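Local coordinates for protein lectin 2 (Agrocybe aegerita, PDB 4TQJ) that acts as a fungal lectin that specifically recognises N-acetylglucosamine at the non-reducing end of sugar chains, at residues I5-P10 / L173-D178; L117-D122 / I132-K137; P229-D234 / R285-L290; S211-F216 / A241-C246. The protein carries 1 engineered substitution. All coordinates share one frame; numbering follows the deposited sequence.

Contact 1: residues I5-P10 / L173-D178; sequences ITQDLP and LRFLAD
Thr6 lies over one face of the Phe175 ring. Its CB is 3.9 Å from the ring centroid of Phe175 and 23° off the ring normal, a CH-pi contact shifted toward the rim. The Thr6 hydroxyl serves its own segment instead: OG1 accepts from Leu9 N at 2.8 Å, an ST motif. Gln7 crosses the Phe175 side chain at about a right angle, with the amide and ring planes 71° apart. The Gln7 chain runs extended beyond CG and carries OE1 past the ring to Arg174 N, 2.9 Å away. This donor sits in the carbonyl plane of the amide. Gln7 OE1 also accepts from water 1 at 2.8 Å, so two donors grip it. The same water accepts from Arg174 NH2, while Arg174 NH1 bonds to Phe160 O. Ile5 and Leu176 lie side by side and point the same way, with their CB atoms 4.0 Å apart. Their backbones form an antiparallel hydrogen-bonded pair, Ile5 N to Leu176 O and Leu176 N to Ile5 O. Short strand 4-5 thus flanks strand 173-177 of one propeller blade, opposite strand 186-190. Tyr119 of strand 117-121 packs on Ile5 and Gln7, and Val232 of strand 230-233 packs on Phe175.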
loop_
_atom_site.group_PDB
_atom_site.type_symbol
_atom_site.label_atom_id
_atom_site.label_comp_id
_atom_site.label_asym_id
_atom_site.label_seq_id
_atom_site.Cartn_x
_atom_site.Cartn_y
_atom_site.Cartn_z
ATOM N N ILE A 5 -0.743 -10.647 -18.782
ATOM C CA ILE A 5 -2.097 -10.179 -19.028
ATOM C C ILE A 5 -2.807 -11.186 -19.914
ATOM O O ILE A 5 -2.346 -11.455 -21.020
ATOM C CB ILE A 5 -2.059 -8.814 -19.718
ATOM C CG1 ILE A 5 -1.503 -7.777 -18.743
ATOM C CG2 ILE A 5 -3.441 -8.409 -20.218
ATOM C CD1 ILE A 5 -1.267 -6.441 -19.365
ATOM N N THR A 6 -3.901 -11.757 -19.416
ATOM C CA THR A 6 -4.671 -12.753 -20.170
ATOM C C THR A 6 -6.088 -12.245 -20.390
ATOM O O THR A 6 -6.471 -11.225 -19.836
ATOM C CB THR A 6 -4.723 -14.158 -19.466
ATOM O OG1 THR A 6 -5.576 -14.107 -18.316
ATOM C CG2 THR A 6 -3.340 -14.635 -19.058
ATOM N N GLN A 7 -6.863 -12.943 -21.216
ATOM C CA GLN A 7 -8.260 -12.581 -21.426
ATOM C C GLN A 7 -9.073 -12.729 -20.141
ATOM O O GLN A 7 -9.892 -11.873 -19.811
ATOM C CB GLN A 7 -8.869 -13.428 -22.551
ATOM C CG GLN A 7 -8.128 -13.262 -23.866
ATOM C CD GLN A 7 -8.670 -14.115 -24.980
ATOM O OE1 GLN A 7 -7.927 -14.490 -25.886
ATOM N NE2 GLN A 7 -9.966 -14.432 -24.926
ATOM N N ASP A 8 -8.840 -13.815 -19.411
ATOM C CA ASP A 8 -9.583 -14.063 -18.178
ATOM C C ASP A 8 -9.098 -13.157 -17.042
ATOM O O ASP A 8 -9.871 -12.731 -16.187
ATOM C CB ASP A 8 -9.446 -15.532 -17.765
ATOM C CG ASP A 8 -10.235 -16.463 -18.666
ATOM O OD1 ASP A 8 -11.171 -15.986 -19.343
ATOM O OD2 ASP A 8 -9.924 -17.673 -18.707
ATOM N N LEU A 9 -7.806 -12.881 -17.034
ATOM C CA LEU A 9 -7.208 -12.048 -15.991
ATOM C C LEU A 9 -6.434 -10.918 -16.641
ATOM O O LEU A 9 -5.215 -10.964 -16.733
ATOM C CB LEU A 9 -6.296 -12.898 -15.104
ATOM C CG LEU A 9 -7.039 -13.904 -14.229
ATOM C CD1 LEU A 9 -6.078 -14.915 -13.592
ATOM C CD2 LEU A 9 -7.843 -13.178 -13.158
ATOM N N PRO A 10 -7.152 -9.906 -17.134
ATOM C CA PRO A 10 -6.489 -8.790 -17.808
ATOM C C PRO A 10 -5.714 -7.873 -16.853
ATOM O O PRO A 10 -4.889 -7.072 -17.316
ATOM C CB PRO A 10 -7.663 -8.043 -18.445
ATOM C CG PRO A 10 -8.806 -8.354 -17.558
ATOM C CD PRO A 10 -8.618 -9.787 -17.192
ATOM N N LEU A 173 -6.517 -17.579 -28.465
ATOM C CA LEU A 173 -6.184 -16.841 -27.253
ATOM C C LEU A 173 -5.123 -15.795 -27.546
ATOM O O LEU A 173 -4.171 -16.056 -28.273
ATOM C CB LEU A 173 -5.655 -17.787 -26.177
ATOM C CG LEU A 173 -6.632 -18.890 -25.741
ATOM C CD1 LEU A 173 -5.878 -19.972 -24.993
ATOM C CD2 LEU A 173 -7.763 -18.303 -24.883
ATOM N N ARG A 174 -5.276 -14.610 -26.967
ATOM C CA ARG A 174 -4.287 -13.567 -27.163
ATOM C C ARG A 174 -3.922 -12.944 -25.828
ATOM O O ARG A 174 -4.764 -12.354 -25.168
ATOM C CB ARG A 174 -4.798 -12.517 -28.159
ATOM C CG ARG A 174 -4.716 -12.992 -29.631
ATOM C CD ARG A 174 -5.656 -12.194 -30.535
ATOM N NE ARG A 174 -7.049 -12.487 -30.210
ATOM C CZ ARG A 174 -8.104 -11.899 -30.770
ATOM N NH1 ARG A 174 -7.949 -10.963 -31.696
ATOM N NH2 ARG A 174 -9.323 -12.242 -30.386
ATOM N N PHE A 175 -2.656 -13.094 -25.450
ATOM C CA PHE A 175 -2.168 -12.653 -24.147
ATOM C C PHE A 175 -0.981 -11.710 -24.331
ATOM O O PHE A 175 -0.430 -11.597 -25.419
ATOM C CB PHE A 175 -1.691 -13.847 -23.304
ATOM C CG PHE A 175 -2.730 -14.913 -23.051
ATOM C CD1 PHE A 175 -2.322 -16.212 -22.750
ATOM C CD2 PHE A 175 -4.085 -14.630 -23.059
ATOM C CE1 PHE A 175 -3.241 -17.211 -22.489
ATOM C CE2 PHE A 175 -5.014 -15.627 -22.795
ATOM C CZ PHE A 175 -4.585 -16.921 -22.506
ATOM N N LEU A 176 -0.571 -11.056 -23.253
ATOM C CA LEU A 176 0.631 -10.239 -23.262
ATOM C C LEU A 176 1.529 -10.772 -22.157
ATOM O O LEU A 176 1.074 -10.993 -21.052
ATOM C CB LEU A 176 0.299 -8.776 -23.007
ATOM C CG LEU A 176 -0.654 -8.070 -23.980
ATOM C CD1 LEU A 176 -1.056 -6.691 -23.420
ATOM C CD2 LEU A 176 -0.034 -7.962 -25.370
ATOM N N ALA A 177 2.793 -11.017 -22.474
ATOM C CA ALA A 177 3.738 -11.542 -21.501
ATOM C C ALA A 177 5.142 -11.329 -22.020
ATOM O O ALA A 177 5.357 -11.278 -23.219
ATOM C CB ALA A 177 3.487 -13.028 -21.264
ATOM N N ASP A 178 6.104 -11.217 -21.119
ATOM C CA ASP A 178 7.488 -11.154 -21.550
ATOM C C ASP A 178 8.005 -12.563 -21.778
ATOM O O ASP A 178 8.267 -13.294 -20.819
ATOM C CB ASP A 178 8.357 -10.446 -20.510
ATOM C CG ASP A 178 9.769 -10.224 -21.005
ATOM O OD1 ASP A 178 10.018 -10.479 -22.200
ATOM O OD2 ASP A 178 10.624 -9.802 -20.206
HETATM O O HOH W 1 -8.566 -14.483 -28.651
#

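Contact 2: residues L117-D122 / I132-K137; sequences LRYLAD and IGFGEK
Leu117 and Tyr119 pair with Phe134 and Ile132 in the beta hairpin that starts one propeller blade. Four backbone hydrogen bonds join the strands. Phe134 N bonds to Leu117 O at 2.7 Å. The return bond from Leu117 N to Phe134 O is longer, 3.3 Å, and its donor is tilted 25° from the carbonyl plane. Tyr119 N reaches Ile132 O at 2.8 Å, and Ile132 N reaches Tyr119 O at 3.0 Å. Between these two hydrogen-bonded pairs lies the non-hydrogen-bonded pair Arg118 and Gly133, whose CA atoms are 4.2 Å apart. There Gly133 CA makes a CA-H...O contact of 3.3 Å with Leu117 O.

Apolar contacts gather on the face that holds Leu117, Tyr119, Ile132 and Phe134. The Tyr119 and Phe134 rings meet obliquely, planes at 76°, with Tyr119 CE2 and Phe134 CE2 3.7 Å apart. Ile132 has CG1 anti to its backbone N, which places CG2 between N and the carbonyl carbon. From there CG2 touches Tyr119 CB at 3.8 Å.

Polar ends find partners in other strands and loops. Tyr119 OH bonds to Arg174 O, and Arg118 NH1 bonds to Phe104 O. The hairpin itself therefore rests on backbone bonds and apolar packing, while the polar ends of Tyr119 and Arg118 tie it to the chain around it.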
loop_
_atom_site.group_PDB
_atom_site.type_symbol
_atom_site.label_atom_id
_atom_site.label_comp_id
_atom_site.label_asym_id
_atom_site.label_seq_id
_atom_site.Cartn_x
_atom_site.Cartn_y
_atom_site.Cartn_z
ATOM N N LEU A 117 -10.485 -7.539 -27.996
ATOM C CA LEU A 117 -9.921 -7.491 -26.651
ATOM C C LEU A 117 -9.326 -6.115 -26.425
ATOM O O LEU A 117 -8.655 -5.591 -27.303
ATOM C CB LEU A 117 -8.802 -8.525 -26.503
ATOM C CG LEU A 117 -9.238 -9.974 -26.724
ATOM C CD1 LEU A 117 -8.036 -10.880 -26.995
ATOM C CD2 LEU A 117 -10.033 -10.441 -25.516
ATOM N N ARG A 118 -9.554 -5.549 -25.244
ATOM C CA ARG A 118 -8.939 -4.290 -24.850
ATOM C C ARG A 118 -8.228 -4.458 -23.516
ATOM O O ARG A 118 -8.829 -4.898 -22.546
ATOM C CB ARG A 118 -9.993 -3.174 -24.784
ATOM C CG ARG A 118 -10.338 -2.599 -26.163
ATOM C CD ARG A 118 -11.713 -1.912 -26.211
ATOM N NE ARG A 118 -12.817 -2.860 -26.091
ATOM C CZ ARG A 118 -14.101 -2.512 -26.059
ATOM N NH1 ARG A 118 -14.445 -1.239 -26.162
ATOM N NH2 ARG A 118 -15.047 -3.438 -25.941
ATOM N N TYR A 119 -6.946 -4.110 -23.488
ATOM C CA TYR A 119 -6.100 -4.257 -22.303
ATOM C C TYR A 119 -5.443 -2.933 -21.961
ATOM O O TYR A 119 -5.351 -2.039 -22.804
ATOM C CB TYR A 119 -4.962 -5.235 -22.578
ATOM C CG TYR A 119 -5.343 -6.680 -22.834
ATOM C CD1 TYR A 119 -6.369 -7.297 -22.136
ATOM C CD2 TYR A 119 -4.635 -7.437 -23.758
ATOM C CE1 TYR A 119 -6.695 -8.638 -22.379
ATOM C CE2 TYR A 119 -4.946 -8.762 -23.996
ATOM C CZ TYR A 119 -5.975 -9.358 -23.314
ATOM O OH TYR A 119 -6.262 -10.687 -23.549
ATOM N N LEU A 120 -4.964 -2.827 -20.730
ATOM C CA LEU A 120 -4.130 -1.707 -20.303
ATOM C C LEU A 120 -2.798 -2.254 -19.833
ATOM O O LEU A 120 -2.757 -3.142 -18.985
ATOM C CB LEU A 120 -4.800 -0.954 -19.158
ATOM C CG LEU A 120 -6.132 -0.326 -19.550
ATOM C CD1 LEU A 120 -7.012 -0.060 -18.325
ATOM C CD2 LEU A 120 -5.901 0.930 -20.378
ATOM N N ALA A 121 -1.709 -1.725 -20.380
ATOM C CA ALA A 121 -0.386 -2.276 -20.101
ATOM C C ALA A 121 0.734 -1.274 -20.384
ATOM O O ALA A 121 0.675 -0.514 -21.344
ATOM C CB ALA A 121 -0.169 -3.551 -20.923
ATOM N N ASP A 122 1.758 -1.301 -19.541
ATOM C CA ASP A 122 2.943 -0.465 -19.707
ATOM C C ASP A 122 3.899 -1.115 -20.695
ATOM O O ASP A 122 4.964 -1.587 -20.322
ATOM C CB ASP A 122 3.626 -0.279 -18.356
ATOM C CG ASP A 122 4.819 0.667 -18.416
ATOM O OD1 ASP A 122 5.024 1.338 -19.453
ATOM O OD2 ASP A 122 5.541 0.737 -17.402
ATOM N N ILE A 132 -3.945 -0.826 -25.221
ATOM C CA ILE A 132 -3.678 -1.755 -26.305
ATOM C C ILE A 132 -4.918 -2.572 -26.599
ATOM O O ILE A 132 -5.471 -3.231 -25.722
ATOM C CB ILE A 132 -2.431 -2.643 -26.019
ATOM C CG1 ILE A 132 -2.249 -3.717 -27.094
ATOM C CG2 ILE A 132 -2.492 -3.269 -24.650
ATOM C CD1 ILE A 132 -0.827 -4.289 -27.082
ATOM N N GLY A 133 -5.376 -2.507 -27.841
ATOM C CA GLY A 133 -6.588 -3.208 -28.210
ATOM C C GLY A 133 -6.369 -4.121 -29.390
ATOM O O GLY A 133 -5.724 -3.748 -30.361
ATOM N N PHE A 134 -6.901 -5.330 -29.293
ATOM C CA PHE A 134 -6.847 -6.274 -30.402
ATOM C C PHE A 134 -8.127 -6.092 -31.199
ATOM O O PHE A 134 -9.157 -6.678 -30.878
ATOM C CB PHE A 134 -6.708 -7.707 -29.883
ATOM C CG PHE A 134 -5.339 -8.012 -29.302
ATOM C CD1 PHE A 134 -4.335 -8.550 -30.100
ATOM C CD2 PHE A 134 -5.052 -7.748 -27.967
ATOM C CE1 PHE A 134 -3.064 -8.823 -29.576
ATOM C CE2 PHE A 134 -3.780 -8.023 -27.435
ATOM C CZ PHE A 134 -2.795 -8.560 -28.235
ATOM N N GLY A 135 -8.050 -5.251 -32.228
ATOM C CA GLY A 135 -9.232 -4.837 -32.960
ATOM C C GLY A 135 -9.450 -5.542 -34.287
ATOM O O GLY A 135 -9.106 -6.715 -34.448
ATOM N N GLU A 136 -10.025 -4.816 -35.242
ATOM C CA GLU A 136 -10.396 -5.407 -36.516
ATOM C C GLU A 136 -9.170 -5.619 -37.390
ATOM O O GLU A 136 -8.852 -6.755 -37.765
ATOM C CB GLU A 136 -11.454 -4.539 -37.213
ATOM C CG GLU A 136 -12.248 -5.252 -38.290
ATOM C CD GLU A 136 -13.330 -6.181 -37.753
ATOM O OE1 GLU A 136 -13.598 -6.196 -36.526
ATOM O OE2 GLU A 136 -13.923 -6.911 -38.579
ATOM N N LYS A 137 -8.456 -4.540 -37.687
ATOM C CA LYS A 137 -7.324 -4.602 -38.605
ATOM C C LYS A 137 -6.015 -4.999 -37.922
ATOM O O LYS A 137 -4.973 -5.102 -38.561
ATOM C CB LYS A 137 -7.146 -3.261 -39.326
ATOM C CG LYS A 137 -8.340 -2.796 -40.142
ATOM C CD LYS A 137 -7.972 -1.508 -40.890
ATOM C CE LYS A 137 -9.199 -0.688 -41.292
ATOM N NZ LYS A 137 -10.074 -1.389 -42.272
#

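Contact 3: residues P229-D234 / R285-L290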
loop_
_atom_site.group_PDB
_atom_site.type_symbol
_atom_site.label_atom_id
_atom_site.label_comp_id
_atom_site.label_asym_id
_atom_site.label_seq_id
_atom_site.Cartn_x
_atom_site.Cartn_y
_atom_site.Cartn_z
ATOM N N PRO A 229 -8.058 -25.005 -20.876
ATOM C CA PRO A 229 -7.462 -23.712 -20.521
ATOM C C PRO A 229 -5.953 -23.674 -20.771
ATOM O O PRO A 229 -5.271 -24.666 -20.528
ATOM C CB PRO A 229 -7.767 -23.580 -19.019
ATOM C CG PRO A 229 -8.135 -24.965 -18.559
ATOM C CD PRO A 229 -8.768 -25.621 -19.739
ATOM N N ARG A 230 -5.458 -22.547 -21.272
ATOM C CA ARG A 230 -4.026 -22.353 -21.482
ATOM C C ARG A 230 -3.560 -21.072 -20.813
ATOM O O ARG A 230 -4.288 -20.075 -20.773
ATOM C CB ARG A 230 -3.686 -22.317 -22.970
ATOM C CG ARG A 230 -3.603 -23.713 -23.603
ATOM C CD ARG A 230 -4.175 -23.691 -25.019
ATOM N NE ARG A 230 -5.640 -23.672 -24.997
ATOM C CZ ARG A 230 -6.408 -23.333 -26.033
ATOM N NH1 ARG A 230 -5.855 -22.969 -27.192
ATOM N NH2 ARG A 230 -7.729 -23.348 -25.908
ATOM N N PHE A 231 -2.326 -21.102 -20.329
ATOM C CA PHE A 231 -1.773 -20.004 -19.552
ATOM C C PHE A 231 -0.350 -19.674 -19.963
ATOM O O PHE A 231 0.389 -20.533 -20.458
ATOM C CB PHE A 231 -1.741 -20.383 -18.069
ATOM C CG PHE A 231 -3.018 -20.960 -17.555
ATOM C CD1 PHE A 231 -3.985 -20.142 -16.986
ATOM C CD2 PHE A 231 -3.257 -22.320 -17.632
ATOM C CE1 PHE A 231 -5.169 -20.669 -16.496
ATOM C CE2 PHE A 231 -4.445 -22.865 -17.148
ATOM C CZ PHE A 231 -5.402 -22.033 -16.568
ATOM N N VAL A 232 0.052 -18.435 -19.719
ATOM C CA VAL A 232 1.464 -18.078 -19.810
ATOM C C VAL A 232 1.944 -17.651 -18.435
ATOM O O VAL A 232 1.263 -16.907 -17.740
ATOM C CB VAL A 232 1.722 -16.980 -20.855
ATOM C CG1 VAL A 232 1.519 -17.549 -22.250
ATOM C CG2 VAL A 232 0.793 -15.805 -20.620
ATOM N N ALA A 233 3.110 -18.132 -18.028
ATOM C CA ALA A 233 3.538 -17.930 -16.652
ATOM C C ALA A 233 4.956 -18.417 -16.515
ATOM O O ALA A 233 5.341 -19.370 -17.176
ATOM C CB ALA A 233 2.618 -18.704 -15.694
ATOM N N ASP A 234 5.739 -17.765 -15.662
ATOM C CA ASP A 234 7.091 -18.217 -15.413
ATOM C C ASP A 234 7.068 -19.454 -14.534
ATOM O O ASP A 234 6.689 -19.376 -13.365
ATOM C CB ASP A 234 7.907 -17.131 -14.727
ATOM C CG ASP A 234 9.369 -17.480 -14.649
ATOM O OD1 ASP A 234 9.745 -18.549 -15.186
ATOM O OD2 ASP A 234 10.143 -16.677 -14.081
ATOM N N ARG A 285 -9.476 -23.409 -13.167
ATOM C CA ARG A 285 -8.057 -23.693 -12.958
ATOM C C ARG A 285 -7.192 -22.420 -13.048
ATOM O O ARG A 285 -7.548 -21.467 -13.739
ATOM C CB ARG A 285 -7.588 -24.791 -13.906
ATOM C CG ARG A 285 -7.925 -26.226 -13.400
ATOM C CD ARG A 285 -8.324 -27.188 -14.525
ATOM N NE ARG A 285 -9.574 -26.789 -15.185
ATOM C CZ ARG A 285 -10.016 -27.318 -16.331
ATOM N NH1 ARG A 285 -9.322 -28.277 -16.946
ATOM N NH2 ARG A 285 -11.145 -26.887 -16.868
ATOM N N PHE A 286 -6.075 -22.400 -12.322
ATOM C CA PHE A 286 -5.209 -21.215 -12.266
ATOM C C PHE A 286 -3.746 -21.636 -12.170
ATOM O O PHE A 286 -3.426 -22.727 -11.691
ATOM C CB PHE A 286 -5.499 -20.350 -11.022
ATOM C CG PHE A 286 -6.922 -19.874 -10.896
ATOM C CD1 PHE A 286 -7.260 -18.564 -11.206
ATOM C CD2 PHE A 286 -7.916 -20.725 -10.422
ATOM C CE1 PHE A 286 -8.585 -18.114 -11.074
ATOM C CE2 PHE A 286 -9.217 -20.297 -10.291
ATOM C CZ PHE A 286 -9.559 -18.983 -10.617
ATOM N N ILE A 287 -2.861 -20.754 -12.614
ATOM C CA ILE A 287 -1.450 -20.880 -12.310
ATOM C C ILE A 287 -1.154 -19.729 -11.363
ATOM O O ILE A 287 -1.490 -18.583 -11.654
ATOM C CB ILE A 287 -0.558 -20.735 -13.557
ATOM C CG1 ILE A 287 -0.961 -21.742 -14.645
ATOM C CG2 ILE A 287 0.916 -20.885 -13.163
ATOM C CD1 ILE A 287 -1.041 -23.181 -14.140
ATOM N N ALA A 288 -0.562 -20.034 -10.223
ATOM C CA ALA A 288 -0.206 -19.002 -9.253
ATOM C C ALA A 288 0.985 -19.484 -8.447
ATOM O O ALA A 288 1.219 -20.692 -8.358
ATOM C CB ALA A 288 -1.383 -18.705 -8.337
ATOM N N ASP A 289 1.746 -18.557 -7.864
ATOM C CA ASP A 289 2.907 -18.955 -7.069
ATOM C C ASP A 289 2.485 -19.273 -5.646
ATOM O O ASP A 289 2.211 -18.367 -4.858
ATOM C CB ASP A 289 3.998 -17.871 -7.067
ATOM C CG ASP A 289 5.253 -18.319 -6.328
ATOM O OD1 ASP A 289 5.259 -19.454 -5.813
ATOM O OD2 ASP A 289 6.231 -17.551 -6.266
ATOM N N LEU A 290 2.411 -20.559 -5.316
ATOM C CA LEU A 290 1.920 -20.950 -3.999
ATOM C C LEU A 290 3.048 -21.182 -3.002
ATOM O O LEU A 290 2.788 -21.533 -1.864
ATOM C CB LEU A 290 1.016 -22.190 -4.077
ATOM C CG LEU A 290 -0.490 -21.947 -4.233
ATOM C CD1 LEU A 290 -0.824 -21.152 -5.503
ATOM C CD2 LEU A 290 -1.240 -23.280 -4.230
#
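Two neighbouring blades of the beta-propeller meet here through their first strands, with Phe231 and Pro229 on one side and Ile287 and Arg285 on the other. Strands 230-233 and 285-288 run nearly parallel, 8° apart. Their axes are 8.1 Å apart at closest, so side chains rather than backbone bonds join them. Ile287 CG1 lies over one face of the Phe231 ring, 4.1 Å from its centroid and 28° off the normal. It leans toward the ring's attachment point, being 3.6 Å from Phe231 CG. The first torsion of Ile287 (chi1 -56°) splits its branches. CG1 stands beside the backbone N and meets Phe231, while CG2 is anti to that N and touches Ala233 CB at 3.7 Å. The far end of the ring meets backbone: Phe231 CZ is 3.6 Å from Arg285 O. Pro229 packs on a different flat group. Its CG sits 3.7 Å above the plane of the Arg285 guanidinium, over the centre. Arg285 bends at its second and third torsions to bring the group there. Its NH1 bonds to Phe272 O and its NE to His283 O, which fix the rotation of the guanidinium. The two strands thus meet mainly through carbon. The Arg285 guanidinium donates to these two carbonyls and offers proline a flat face, which probably limits the cost of its burial.

Contact 4: residues S211-F216 / A241-C246; sequences SVIDNF and ADIIGC
Phe216 meets Ile243 from a backbone in the left-handed region (phi 59°, psi 21°), which is uncommon for a residue other than glycine. The contact joins two successive blades of the beta-propeller. Strand 210-213 ends one blade, and strand 242-246 is the second strand of the next. Just before the loop that carries Phe216, Val212 and Ile213 both face Val195, a classic beta bulge. Ile243 CG2 lies over one face of the Phe216 ring, 3.8 Å from the centroid and 14° off the normal, in a CH-pi contact. It is offset toward the rim, and its nearest ring atom is Phe216 CE2 at 3.7 Å. Another ring atom, Phe216 CE1, approaches the backbone of the same strand, 3.9 Å from Gly245 N, where Gly245 has no side chain to intervene. Asn215 helps hold the loop. Its OD1 accepts from Phe216 N at 2.9 Å and also from Trp223 NE1, whose ring meets that of Phe216. Phe216 O accepts from Arg230 NH1. At the end of its other branch, Ile243 meets Ile213 tip to tip, and their CD1 atoms touch at 3.6 Å.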
loop_
_atom_site.group_PDB
_atom_site.type_symbol
_atom_site.label_atom_id
_atom_site.label_comp_id
_atom_site.label_asym_id
_atom_site.label_seq_id
_atom_site.Cartn_x
_atom_site.Cartn_y
_atom_site.Cartn_z
ATOM N N SER A 211 5.922 -18.071 -35.625
ATOM C CA SER A 211 5.446 -19.289 -34.994
ATOM C C SER A 211 6.510 -19.837 -34.056
ATOM O O SER A 211 7.681 -19.885 -34.421
ATOM C CB SER A 211 5.099 -20.344 -36.056
ATOM O OG SER A 211 4.791 -21.588 -35.443
ATOM N N VAL A 212 6.109 -20.270 -32.862
ATOM C CA VAL A 212 7.067 -20.818 -31.906
ATOM C C VAL A 212 6.743 -22.220 -31.383
ATOM O O VAL A 212 7.636 -22.904 -30.893
ATOM C CB VAL A 212 7.267 -19.894 -30.685
ATOM C CG1 VAL A 212 7.886 -18.563 -31.113
ATOM C CG2 VAL A 212 5.939 -19.705 -29.945
ATOM N N ILE A 213 5.480 -22.624 -31.445
ATOM C CA ILE A 213 5.084 -23.974 -31.025
ATOM C C ILE A 213 3.981 -24.479 -31.940
ATOM O O ILE A 213 3.071 -23.725 -32.299
ATOM C CB ILE A 213 4.562 -24.025 -29.566
ATOM C CG1 ILE A 213 5.526 -23.346 -28.590
ATOM C CG2 ILE A 213 4.313 -25.474 -29.122
ATOM C CD1 ILE A 213 4.892 -23.049 -27.248
ATOM N N ASP A 214 4.063 -25.750 -32.325
ATOM C CA ASP A 214 3.033 -26.355 -33.164
ATOM C C ASP A 214 2.136 -27.211 -32.284
ATOM O O ASP A 214 2.085 -28.438 -32.428
ATOM C CB ASP A 214 3.655 -27.207 -34.280
ATOM C CG ASP A 214 4.558 -26.401 -35.201
ATOM O OD1 ASP A 214 4.394 -25.168 -35.285
ATOM O OD2 ASP A 214 5.434 -27.006 -35.852
ATOM N N ASN A 215 1.456 -26.550 -31.355
ATOM C CA ASN A 215 0.687 -27.208 -30.306
ATOM C C ASN A 215 -0.089 -26.140 -29.510
ATOM O O ASN A 215 -0.019 -24.945 -29.825
ATOM C CB ASN A 215 1.609 -28.032 -29.388
ATOM C CG ASN A 215 0.964 -29.342 -28.919
ATOM O OD1 ASN A 215 -0.239 -29.405 -28.669
ATOM N ND2 ASN A 215 1.778 -30.396 -28.795
ATOM N N PHE A 216 -0.842 -26.580 -28.509
ATOM C CA PHE A 216 -1.682 -25.695 -27.715
ATOM C C PHE A 216 -2.732 -24.940 -28.538
ATOM O O PHE A 216 -3.250 -23.917 -28.094
ATOM C CB PHE A 216 -0.830 -24.691 -26.917
ATOM C CG PHE A 216 0.099 -25.331 -25.924
ATOM C CD1 PHE A 216 -0.397 -25.975 -24.797
ATOM C CD2 PHE A 216 1.471 -25.278 -26.104
ATOM C CE1 PHE A 216 0.462 -26.557 -23.875
ATOM C CE2 PHE A 216 2.334 -25.857 -25.191
ATOM C CZ PHE A 216 1.837 -26.506 -24.075
ATOM N N ALA A 241 8.157 -15.898 -19.491
ATOM C CA ALA A 241 6.929 -16.682 -19.492
ATOM C C ALA A 241 7.046 -18.019 -20.240
ATOM O O ALA A 241 7.404 -18.067 -21.418
ATOM C CB ALA A 241 5.791 -15.856 -20.068
ATOM N N ASP A 242 6.734 -19.097 -19.534
ATOM C CA ASP A 242 6.570 -20.409 -20.157
ATOM C C ASP A 242 5.109 -20.636 -20.505
ATOM O O ASP A 242 4.259 -19.793 -20.216
ATOM C CB ASP A 242 7.096 -21.483 -19.213
ATOM C CG ASP A 242 8.513 -21.190 -18.782
ATOM O OD1 ASP A 242 9.420 -21.444 -19.588
ATOM O OD2 ASP A 242 8.714 -20.654 -17.672
ATOM N N ILE A 243 4.818 -21.759 -21.149
ATOM C CA ILE A 243 3.449 -22.045 -21.535
ATOM C C ILE A 243 2.958 -23.345 -20.921
ATOM O O ILE A 243 3.679 -24.338 -20.883
ATOM C CB ILE A 243 3.285 -22.049 -23.054
ATOM C CG1 ILE A 243 3.456 -20.620 -23.579
ATOM C CG2 ILE A 243 1.933 -22.592 -23.446
ATOM C CD1 ILE A 243 3.462 -20.534 -25.064
ATOM N N ILE A 244 1.732 -23.315 -20.406
ATOM C CA ILE A 244 1.138 -24.492 -19.798
ATOM C C ILE A 244 -0.347 -24.522 -20.104
ATOM O O ILE A 244 -0.981 -23.483 -20.233
ATOM C CB ILE A 244 1.410 -24.548 -18.268
ATOM C CG1 ILE A 244 0.776 -25.790 -17.633
ATOM C CG2 ILE A 244 0.928 -23.265 -17.582
ATOM C CD1 ILE A 244 1.312 -26.118 -16.229
ATOM N N GLY A 245 -0.891 -25.722 -20.263
ATOM C CA GLY A 245 -2.287 -25.871 -20.613
ATOM C C GLY A 245 -2.827 -27.155 -20.026
ATOM O O GLY A 245 -2.113 -28.151 -19.936
ATOM N N CYS A 246 -4.086 -27.124 -19.616
ATOM C CA CYS A 246 -4.753 -28.307 -19.095
ATOM C C CYS A 246 -5.528 -28.966 -20.229
ATOM O O CYS A 246 -6.527 -28.423 -20.698
ATOM C CB CYS A 246 -5.715 -27.917 -17.973
ATOM S SG CYS A 246 -4.934 -26.930 -16.680
#

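The four contacts follow the propeller from blade to blade. Contact 1 lies near the middle, its centre about 6 Å from that of the chain. Contact 2 is about 10 Å from it, centre to centre, and touches it where Ile5 CD1 is 3.5 Å from Ala121 CB. On its other side contact 1 meets contact 3, where Phe175 CE1 is 3.5 Å from Arg230 O. It also meets contact 4, with Asp178 O 2.9 Å from Ala241 N. Contacts 3 and 4 share a blade, since strands 230-233 and 242-246 are sheet neighbours. Contacts 2 and 3 lie on opposite sides of the chain's centre, about 22 Å between centres.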